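Local coordinates for spectinomycin phosphotransferase (Legionella pneumophila, PDB 3I1A), which probably inactivates the antibiotic spectinomycin by transferring a phosphate from a nucleotide to it with the help of magnesium, as an aminoglycoside phosphotransferase of the protein-kinase-like fold, at residues Ser305-Glu308 / Ser309-Tyr312; Lys169-Ala172 / Ala173-Phe177. All coordinates share one frame; numbering follows the deposited sequence.

Interaction 1. Residues Ser305-Glu308 / Ser309-Tyr312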
ATOM      1  N   SER A 305      12.944  16.954  -2.354  0.50 17.73           N
ATOM      2  CA  SER A 305      11.904  16.051  -1.877  0.50 17.09           C
ATOM      3  C   SER A 305      10.545  16.748  -1.808  0.50 16.58           C
ATOM      4  O   SER A 305       9.511  16.149  -2.109  0.50 17.37           O
ATOM      5  CB  SER A 305      12.283  15.507  -0.502  0.50 17.22           C
ATOM      6  OG  SER A 305      13.438  14.686  -0.599  0.50 16.58           O
ATOM      7  N   ARG A 306      10.549  18.011  -1.396  1.00 16.74           N
ATOM      8  CA  ARG A 306       9.317  18.782  -1.332  1.00 16.28           C
ATOM      9  C   ARG A 306       8.778  19.018  -2.740  1.00 17.82           C
ATOM     10  O   ARG A 306       7.580  19.023  -2.936  1.00 17.64           O
ATOM     11  CB  ARG A 306       9.542  20.112  -0.619  1.00 18.09           C
ATOM     12  CG  ARG A 306       9.655  19.949   0.886  1.00 18.08           C
ATOM     13  CD  ARG A 306      10.084  21.246   1.554  1.00 18.70           C
ATOM     14  NE  ARG A 306       9.041  22.276   1.535  1.00 16.17           N
ATOM     15  CZ  ARG A 306       9.266  23.574   1.346  1.00 17.44           C
ATOM     16  NH1 ARG A 306      10.501  24.025   1.146  1.00 16.94           N
ATOM     17  NH2 ARG A 306       8.252  24.431   1.376  1.00 16.54           N
ATOM     18  N   LEU A 307       9.656  19.238  -3.722  1.00 17.74           N
ATOM     19  CA  LEU A 307       9.159  19.425  -5.095  1.00 17.33           C
ATOM     20  C   LEU A 307       8.493  18.125  -5.561  1.00 16.33           C
ATOM     21  O   LEU A 307       7.509  18.156  -6.293  1.00 16.85           O
ATOM     22  CB  LEU A 307      10.302  19.793  -6.065  1.00 17.49           C
ATOM     23  CG  LEU A 307       9.971  19.961  -7.567  1.00 18.62           C
ATOM     24  CD1 LEU A 307       8.862  21.003  -7.850  1.00 21.37           C
ATOM     25  CD2 LEU A 307      11.260  20.414  -8.259  1.00 20.06           C
ATOM     26  N   GLU A 308       9.025  16.972  -5.172  1.00 17.22           N
ATOM     27  CA  GLU A 308       8.371  15.724  -5.605  1.00 17.61           C
ATOM     28  C   GLU A 308       6.969  15.640  -5.011  1.00 17.57           C
ATOM     29  O   GLU A 308       6.019  15.237  -5.696  1.00 17.31           O
ATOM     30  CB  GLU A 308       9.183  14.495  -5.188  1.00 19.45           C
ATOM     31  CG  GLU A 308      10.560  14.433  -5.842  1.00 27.19           C
ATOM     32  CD  GLU A 308      11.333  13.163  -5.508  1.00 30.72           C
ATOM     33  OE1 GLU A 308      11.390  12.775  -4.318  1.00 32.46           O
ATOM     34  OE2 GLU A 308      11.906  12.568  -6.447  1.00 36.25           O
ATOM     35  N   SER A 309       6.842  16.019  -3.741  1.00 17.38           N
ATOM     36  CA  SER A 309       5.528  16.013  -3.079  1.00 15.33           C
ATOM     37  C   SER A 309       4.577  16.953  -3.834  1.00 16.95           C
ATOM     38  O   SER A 309       3.421  16.619  -4.042  1.00 17.85           O
ATOM     39  CB  SER A 309       5.644  16.499  -1.640  1.00 15.32           C
ATOM     40  OG  SER A 309       6.429  15.614  -0.867  1.00 15.48           O
ATOM     41  N   PHE A 310       5.086  18.109  -4.270  1.00 14.77           N
ATOM     42  CA  PHE A 310       4.267  19.093  -4.983  1.00 15.19           C
ATOM     43  C   PHE A 310       3.774  18.534  -6.319  1.00 15.97           C
ATOM     44  O   PHE A 310       2.615  18.695  -6.661  1.00 16.35           O
ATOM     45  CB  PHE A 310       5.085  20.388  -5.157  1.00 16.80           C
ATOM     46  CG  PHE A 310       4.294  21.572  -5.679  1.00 19.69           C
ATOM     47  CD1 PHE A 310       2.930  21.705  -5.430  1.00 19.04           C
ATOM     48  CD2 PHE A 310       4.948  22.594  -6.363  1.00 19.94           C
ATOM     49  CE1 PHE A 310       2.236  22.843  -5.855  1.00 20.10           C
ATOM     50  CE2 PHE A 310       4.254  23.739  -6.795  1.00 21.42           C
ATOM     51  CZ  PHE A 310       2.902  23.860  -6.541  1.00 19.65           C
ATOM     52  N   LYS A 311       4.644  17.851  -7.060  1.00 15.39           N
ATOM     53  CA  LYS A 311       4.254  17.252  -8.321  1.00 16.33           C
ATOM     54  C   LYS A 311       3.180  16.189  -8.069  1.00 16.96           C
ATOM     55  O   LYS A 311       2.183  16.112  -8.799  1.00 15.73           O
ATOM     56  CB  LYS A 311       5.496  16.650  -9.011  1.00 19.74           C
ATOM     57  CG  LYS A 311       6.495  17.738  -9.421  1.00 23.22           C
ATOM     58  CD  LYS A 311       7.612  17.210 -10.315  1.00 28.91           C
ATOM     59  CE  LYS A 311       8.556  18.339 -10.724  1.00 31.81           C
ATOM     60  NZ  LYS A 311       9.582  17.869 -11.713  1.00 35.75           N
ATOM     61  N   TYR A 312       3.370  15.386  -7.025  1.00 16.00           N
ATOM     62  CA  TYR A 312       2.395  14.345  -6.699  1.00 18.59           C
ATOM     63  C   TYR A 312       1.053  14.986  -6.370  1.00 18.98           C
ATOM     64  O   TYR A 312       0.003  14.571  -6.873  1.00 18.23           O
ATOM     65  CB  TYR A 312       2.849  13.515  -5.507  1.00 20.16           C
ATOM     66  CG  TYR A 312       1.839  12.442  -5.153  1.00 26.58           C
ATOM     67  CD1 TYR A 312       1.503  11.439  -6.071  1.00 29.19           C
ATOM     68  CD2 TYR A 312       1.197  12.444  -3.918  1.00 27.91           C
ATOM     69  CE1 TYR A 312       0.545  10.464  -5.754  1.00 30.53           C
ATOM     70  CE2 TYR A 312       0.244  11.477  -3.594  1.00 30.03           C
ATOM     71  CZ  TYR A 312      -0.074  10.493  -4.511  1.00 31.61           C
ATOM     72  OH  TYR A 312      -0.991   9.518  -4.169  1.00 34.14           O
TER
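Leu307 and Lys311, one helical turn apart, carry the closest apolar side-chain contact here: CE of Lys311 passes 3.8 Å from CG of Leu307 and almost as near to CD1, the two chains meeting at a slant. Lys311 CG lies anti to its own carbonyl carbon (chi1 -66°) and the chain is extended beyond it, which carries the methylene row over the Leu307 carbonyl, with CG 3.3 Å from Leu307 O, and on to the leucine branch. The aliphatic part of the lysine therefore does the packing. Leu307 CD1 also comes to the edge of the Phe310 ring, near the ring plane, 4.5 Å from CD2, a loose approach.

The polar part is backbone. Ser309, Phe310, Lys311 and Tyr312 each give their N-H to the carbonyl four residues earlier, at 3.0 to 3.1 Å with N-H...O angles of 152° to 162°.

The polar ends of Arg306, Ser309 and Tyr312 turn to other parts of the chain. Arg306 forms a salt bridge to Asp168 through NH1, while NE and NH2 bond the carbonyls of Asp295 and Leu296; together these fix the guanidinium in a buried setting. Ser309 OG bonds the Asp295 carboxylate, and Tyr312 OH that of Asp288.

Near-constant backbone angles and unbroken i to i+4 bonding identify a regular alpha-helix. Its Arg306, Ser309 and Phe310 side chains pack on helix 274-297, helix 169-180 or both, an arrangement typical of a helical bundle.

Interaction 2. Residues Lys169-Ala172 / Ala173-Phe177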
ATOM      1  N   LYS A 169       9.842  29.618  -1.954  1.00 15.74           N
ATOM      2  CA  LYS A 169       9.304  29.375  -3.288  1.00 15.22           C
ATOM      3  C   LYS A 169       8.290  28.248  -3.365  1.00 14.97           C
ATOM      4  O   LYS A 169       7.211  28.402  -3.953  1.00 17.09           O
ATOM      5  CB  LYS A 169      10.459  29.068  -4.262  1.00 17.98           C
ATOM      6  CG  LYS A 169      10.054  29.046  -5.753  1.00 20.25           C
ATOM      7  CD  LYS A 169      11.273  28.640  -6.614  1.00 23.61           C
ATOM      8  CE  LYS A 169      10.990  28.617  -8.109  1.00 28.63           C
ATOM      9  NZ  LYS A 169      12.127  27.951  -8.817  1.00 32.47           N
ATOM     10  N   LEU A 170       8.642  27.102  -2.794  1.00 16.57           N
ATOM     11  CA  LEU A 170       7.736  25.965  -2.861  1.00 15.50           C
ATOM     12  C   LEU A 170       6.452  26.190  -2.070  1.00 15.77           C
ATOM     13  O   LEU A 170       5.371  25.869  -2.541  1.00 15.51           O
ATOM     14  CB  LEU A 170       8.454  24.721  -2.386  1.00 17.89           C
ATOM     15  CG  LEU A 170       9.380  24.196  -3.481  1.00 18.11           C
ATOM     16  CD1 LEU A 170      10.139  22.966  -2.947  1.00 18.74           C
ATOM     17  CD2 LEU A 170       8.558  23.823  -4.714  1.00 22.08           C
ATOM     18  N   THR A 171       6.571  26.770  -0.882  1.00 16.24           N
ATOM     19  CA  THR A 171       5.378  27.037  -0.078  1.00 16.80           C
ATOM     20  C   THR A 171       4.445  28.011  -0.787  1.00 16.78           C
ATOM     21  O   THR A 171       3.232  27.821  -0.799  1.00 15.67           O
ATOM     22  CB  THR A 171       5.748  27.625   1.288  1.00 16.88           C
ATOM     23  OG1 THR A 171       6.458  26.634   2.035  1.00 16.77           O
ATOM     24  CG2 THR A 171       4.489  28.026   2.054  1.00 17.20           C
ATOM     25  N   ALA A 172       5.007  29.052  -1.393  1.00 16.57           N
ATOM     26  CA  ALA A 172       4.179  30.024  -2.109  1.00 16.20           C
ATOM     27  C   ALA A 172       3.498  29.405  -3.331  1.00 16.98           C
ATOM     28  O   ALA A 172       2.336  29.711  -3.645  1.00 17.55           O
ATOM     29  CB  ALA A 172       5.030  31.246  -2.547  1.00 16.85           C
ATOM     30  N   ALA A 173       4.215  28.542  -4.047  1.00 16.69           N
ATOM     31  CA  ALA A 173       3.652  27.896  -5.232  1.00 17.89           C
ATOM     32  C   ALA A 173       2.505  26.962  -4.815  1.00 17.59           C
ATOM     33  O   ALA A 173       1.461  26.887  -5.483  1.00 16.28           O
ATOM     34  CB  ALA A 173       4.749  27.108  -5.972  1.00 19.50           C
ATOM     35  N   PHE A 174       2.705  26.268  -3.699  1.00 14.91           N
ATOM     36  CA  PHE A 174       1.691  25.349  -3.174  1.00 15.21           C
ATOM     37  C   PHE A 174       0.432  26.103  -2.747  1.00 16.59           C
ATOM     38  O   PHE A 174      -0.680  25.673  -3.041  1.00 16.90           O
ATOM     39  CB  PHE A 174       2.241  24.588  -1.972  1.00 15.08           C
ATOM     40  CG  PHE A 174       1.206  23.758  -1.269  1.00 15.02           C
ATOM     41  CD1 PHE A 174       0.704  22.601  -1.871  1.00 17.72           C
ATOM     42  CD2 PHE A 174       0.697  24.167  -0.030  1.00 15.89           C
ATOM     43  CE1 PHE A 174      -0.302  21.864  -1.249  1.00 17.61           C
ATOM     44  CE2 PHE A 174      -0.310  23.441   0.606  1.00 17.65           C
ATOM     45  CZ  PHE A 174      -0.811  22.282  -0.010  1.00 17.17           C
ATOM     46  N   LYS A 175       0.605  27.221  -2.044  1.00 16.72           N
ATOM     47  CA  LYS A 175      -0.552  28.010  -1.631  1.00 17.38           C
ATOM     48  C   LYS A 175      -1.342  28.524  -2.839  1.00 17.23           C
ATOM     49  O   LYS A 175      -2.572  28.549  -2.807  1.00 18.98           O
ATOM     50  CB  LYS A 175      -0.111  29.178  -0.753  1.00 17.30           C
ATOM     51  CG  LYS A 175       0.363  28.734   0.634  1.00 17.60           C
ATOM     52  CD  LYS A 175       0.654  29.938   1.511  1.00 20.05           C
ATOM     53  CE  LYS A 175       1.153  29.522   2.883  1.00 17.01           C
ATOM     54  NZ  LYS A 175       1.397  30.713   3.710  1.00 18.89           N
ATOM     55  N   SER A 176      -0.628  28.933  -3.888  0.50 16.94           N
ATOM     56  CA  SER A 176      -1.267  29.424  -5.102  0.50 17.21           C
ATOM     57  C   SER A 176      -2.100  28.321  -5.738  0.50 17.57           C
ATOM     58  O   SER A 176      -3.239  28.545  -6.154  0.50 17.83           O
ATOM     59  CB  SER A 176      -0.218  29.899  -6.115  0.50 17.41           C
ATOM     60  OG  SER A 176       0.423  31.080  -5.673  0.50 18.31           O
ATOM     61  N   PHE A 177      -1.522  27.125  -5.804  1.00 16.97           N
ATOM     62  CA  PHE A 177      -2.201  25.985  -6.403  1.00 17.48           C
ATOM     63  C   PHE A 177      -3.411  25.590  -5.552  1.00 16.88           C
ATOM     64  O   PHE A 177      -4.465  25.251  -6.080  1.00 16.96           O
ATOM     65  CB  PHE A 177      -1.266  24.772  -6.520  1.00 18.28           C
ATOM     66  CG  PHE A 177      -1.881  23.621  -7.269  1.00 18.01           C
ATOM     67  CD1 PHE A 177      -1.860  23.581  -8.656  1.00 19.67           C
ATOM     68  CD2 PHE A 177      -2.544  22.608  -6.581  1.00 19.74           C
ATOM     69  CE1 PHE A 177      -2.495  22.543  -9.353  1.00 20.73           C
ATOM     70  CE2 PHE A 177      -3.175  21.576  -7.258  1.00 17.86           C
ATOM     71  CZ  PHE A 177      -3.153  21.540  -8.647  1.00 21.16           C
TER
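From Lys169 to Ser176 the backbone is regular alpha-helix, the N-H groups of Ala173, Phe174, Lys175 and Ser176 meeting the carbonyls four residues back at 2.9 to 3.1 Å with N-H...O angles of 154° to 162°. Thr171 and Lys175 make the side-chain contact: they run side by side in the same direction, and CG2 of Thr171 touches CE of Lys175 at 3.7 Å. The threonine methyl is there because it stands anti to the backbone N, leaving OG1 (chi1 -66°) beside that N, where it bonds the carbonyl of Leu296. Lys175 is extended beyond CG, and that CG sits 3.3 Å from Thr171 O. Its buried ammonium forms a salt bridge with Asp167 and bonds the carbonyl of Glu162. At the start of the helix Asp168 OD1 accepts the N-H of Thr171, the side-chain-to-N3 bond of an N-cap, placed just before the first helical residue. Phe174 meets Phe313 of helix 303-315 edge-to-face, and Phe177 does the same with Phe317, just beyond that helix. Leu170 and Phe174 also pack on helix 274-297, while Ala173 CB lies 3.4 Å from Lys169 O.

In the fold
Interactions 1 and 2 belong to two different helices, 303-315 and 169-180, distant in sequence but packed together, their centres about 11 Å apart. Their interface mixes apolar and polar contacts: Phe310 CE2 reaches Ala173 CB at 3.5 Å, Arg306 CB meets Leu170 CD1 at 3.7 Å, and Arg306 NH2 approaches Thr171 OG1 to 2.9 Å. Asp168 joins them further, bonding the Thr171 N-H through OD1 and the Arg306 guanidinium through OD2; the Leu296 carbonyl likewise receives both Thr171 and Arg306. Interaction 2 lies away from the annotated sites, whereas the Tyr312 side chain of interaction 1 is about 11 Å from that of Asn217, a magnesium ligand when the metal is bound, which it is not here.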